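Local coordinates for hypothetical protein SA0798 (Staphylococcus aureus subsp. aureus N315, PDB 1XG8) that is of unknown function but belongs to the DUF1462 family of the thioredoxin clan and has a compact alpha/beta fold, at residues Pro37-Lys42 with Lys98-Phe103. Residues are numbered along the deposited sequence; the frame is centred on the assembly and turned at random.
Sequences PLLKRK and KQITRF
Helix-helix packing, wholly by van der Waals contact, brings Leu-38, Leu-39 and Lys-42 at the C-terminal end of helix 28-42 against Ile-100 and Thr-101 in the first turns of helix 97-110. Both helices lie against the four-stranded mixed sheet of a thioredoxin-like fold. The local axes approach to 11.6 Å and cross at -42°. Ile-100 holds its CG2 anti to the backbone N (CG1 at chi1 -51°), and this methyl meets CD2 of Leu-39 at 3.9 Å, the two side chains lying roughly perpendicular. Leu-38 reaches the same methyl more loosely, its CD2 being 4.5 Å from Ile-100 CG2. Beneath this cluster, Leu-39 rests on Phe-48 and Tyr-50 of strand 48-54, while Ile-100 rests on Ile-83 of strand 82-85 and Val-90 of the other outermost strand, 88-92, so the pair reaches from one edge strand to the other. On the solvent side, the aliphatic part of Lys-42 slants across Thr-101, with CD 3.7 Å from CG2. Thr-101 thus offers its methyl to the neighbouring helix and keeps OG1 near the carbonyls of its own preceding turn. The contact between the segments rests on apolar side-chain contact alone, the lysine contributing through its methylenes.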
loop_
_atom_site.group_PDB
_atom_site.type_symbol
_atom_site.label_atom_id
_atom_site.label_comp_id
_atom_site.label_asym_id
_atom_site.label_seq_id
_atom_site.Cartn_x
_atom_site.Cartn_y
_atom_site.Cartn_z
ATOM N N PRO A 37 -7.993 3.629 -8.786
ATOM C CA PRO A 37 -9.222 3.294 -9.515
ATOM C C PRO A 37 -9.786 1.969 -9.048
ATOM O O PRO A 37 -10.986 1.812 -8.902
ATOM C CB PRO A 37 -8.763 3.229 -10.969
ATOM C CG PRO A 37 -7.596 4.137 -11.000
ATOM C CD PRO A 37 -6.873 3.774 -9.725
ATOM N N LEU A 38 -8.897 1.011 -8.827
ATOM C CA LEU A 38 -9.281 -0.314 -8.366
ATOM C C LEU A 38 -10.247 -0.244 -7.185
ATOM O O LEU A 38 -11.348 -0.780 -7.237
ATOM C CB LEU A 38 -8.033 -1.085 -7.938
ATOM C CG LEU A 38 -8.234 -2.509 -7.420
ATOM C CD1 LEU A 38 -8.633 -3.412 -8.577
ATOM C CD2 LEU A 38 -6.950 -3.007 -6.762
ATOM N N LEU A 39 -9.825 0.422 -6.118
ATOM C CA LEU A 39 -10.643 0.526 -4.921
ATOM C C LEU A 39 -11.902 1.356 -5.124
ATOM O O LEU A 39 -12.961 1.025 -4.581
ATOM C CB LEU A 39 -9.813 1.102 -3.779
ATOM C CG LEU A 39 -8.534 0.329 -3.483
ATOM C CD1 LEU A 39 -7.894 0.910 -2.239
ATOM C CD2 LEU A 39 -8.841 -1.147 -3.292
ATOM N N LYS A 40 -11.789 2.432 -5.897
ATOM C CA LYS A 40 -12.937 3.290 -6.171
ATOM C C LYS A 40 -14.037 2.492 -6.872
ATOM O O LYS A 40 -15.225 2.798 -6.750
ATOM C CB LYS A 40 -12.522 4.465 -7.058
ATOM C CG LYS A 40 -13.703 5.278 -7.590
ATOM C CD LYS A 40 -13.266 6.348 -8.582
ATOM C CE LYS A 40 -12.535 5.742 -9.773
ATOM N NZ LYS A 40 -13.346 4.674 -10.430
ATOM N N ARG A 41 -13.628 1.456 -7.594
ATOM C CA ARG A 41 -14.552 0.613 -8.337
ATOM C C ARG A 41 -15.112 -0.568 -7.544
ATOM O O ARG A 41 -16.307 -0.849 -7.601
ATOM C CB ARG A 41 -13.856 0.118 -9.603
ATOM C CG ARG A 41 -14.595 -0.951 -10.383
ATOM C CD ARG A 41 -13.954 -1.109 -11.748
ATOM N NE ARG A 41 -12.505 -1.290 -11.661
ATOM C CZ ARG A 41 -11.619 -0.648 -12.423
ATOM N NH1 ARG A 41 -12.029 0.225 -13.335
ATOM N NH2 ARG A 41 -10.319 -0.882 -12.277
ATOM N N LYS A 42 -14.253 -1.255 -6.802
ATOM C CA LYS A 42 -14.682 -2.406 -6.021
ATOM C C LYS A 42 -15.312 -2.035 -4.685
ATOM O O LYS A 42 -16.170 -2.763 -4.184
ATOM C CB LYS A 42 -13.500 -3.349 -5.804
ATOM C CG LYS A 42 -12.940 -3.892 -7.106
ATOM C CD LYS A 42 -11.800 -4.851 -6.868
ATOM C CE LYS A 42 -11.559 -5.709 -8.097
ATOM N NZ LYS A 42 -12.714 -6.612 -8.366
ATOM N N LYS A 98 -5.864 -9.869 -5.452
ATOM C CA LYS A 98 -6.564 -10.592 -4.396
ATOM C C LYS A 98 -6.044 -10.229 -3.014
ATOM O O LYS A 98 -6.811 -10.211 -2.054
ATOM C CB LYS A 98 -6.440 -12.098 -4.604
ATOM C CG LYS A 98 -7.259 -12.620 -5.772
ATOM C CD LYS A 98 -8.754 -12.369 -5.569
ATOM C CE LYS A 98 -9.556 -12.732 -6.817
ATOM N NZ LYS A 98 -9.348 -14.147 -7.218
ATOM N N GLN A 99 -4.746 -9.952 -2.907
ATOM C CA GLN A 99 -4.155 -9.565 -1.626
ATOM C C GLN A 99 -4.811 -8.277 -1.133
ATOM O O GLN A 99 -5.110 -8.131 0.054
ATOM C CB GLN A 99 -2.661 -9.299 -1.763
ATOM C CG GLN A 99 -1.851 -10.454 -2.256
ATOM C CD GLN A 99 -0.375 -10.189 -2.093
ATOM O OE1 GLN A 99 0.122 -10.104 -0.964
ATOM N NE2 GLN A 99 0.337 -10.038 -3.211
ATOM N N ILE A 100 -5.011 -7.341 -2.055
ATOM C CA ILE A 100 -5.637 -6.081 -1.725
ATOM C C ILE A 100 -7.109 -6.296 -1.377
ATOM O O ILE A 100 -7.585 -5.808 -0.352
ATOM C CB ILE A 100 -5.579 -5.080 -2.900
ATOM C CG1 ILE A 100 -4.150 -4.966 -3.439
ATOM C CG2 ILE A 100 -6.099 -3.724 -2.434
ATOM C CD1 ILE A 100 -3.145 -4.618 -2.407
ATOM N N THR A 101 -7.832 -7.029 -2.217
ATOM C CA THR A 101 -9.253 -7.243 -1.963
ATOM C C THR A 101 -9.549 -8.117 -0.751
ATOM O O THR A 101 -10.428 -7.796 0.056
ATOM C CB THR A 101 -9.974 -7.829 -3.211
ATOM O OG1 THR A 101 -9.356 -9.061 -3.604
ATOM C CG2 THR A 101 -9.923 -6.829 -4.357
ATOM N N ARG A 102 -8.819 -9.212 -0.605
ATOM C CA ARG A 102 -9.061 -10.080 0.531
ATOM C C ARG A 102 -8.755 -9.391 1.853
ATOM O O ARG A 102 -9.359 -9.707 2.871
ATOM C CB ARG A 102 -8.257 -11.373 0.390
ATOM C CG ARG A 102 -8.793 -12.275 -0.709
ATOM C CD ARG A 102 -8.000 -13.556 -0.845
ATOM N NE ARG A 102 -8.534 -14.385 -1.923
ATOM C CZ ARG A 102 -8.065 -15.584 -2.260
ATOM N NH1 ARG A 102 -7.039 -16.111 -1.604
ATOM N NH2 ARG A 102 -8.629 -16.263 -3.251
ATOM N N PHE A 103 -7.819 -8.452 1.841
ATOM C CA PHE A 103 -7.469 -7.724 3.058
ATOM C C PHE A 103 -8.652 -6.841 3.473
ATOM O O PHE A 103 -9.016 -6.783 4.642
ATOM C CB PHE A 103 -6.233 -6.851 2.827
ATOM C CG PHE A 103 -5.777 -6.103 4.055
ATOM C CD1 PHE A 103 -4.939 -6.711 4.983
ATOM C CD2 PHE A 103 -6.203 -4.792 4.291
ATOM C CE1 PHE A 103 -4.524 -6.023 6.137
ATOM C CE2 PHE A 103 -5.796 -4.095 5.441
ATOM C CZ PHE A 103 -4.953 -4.714 6.367
#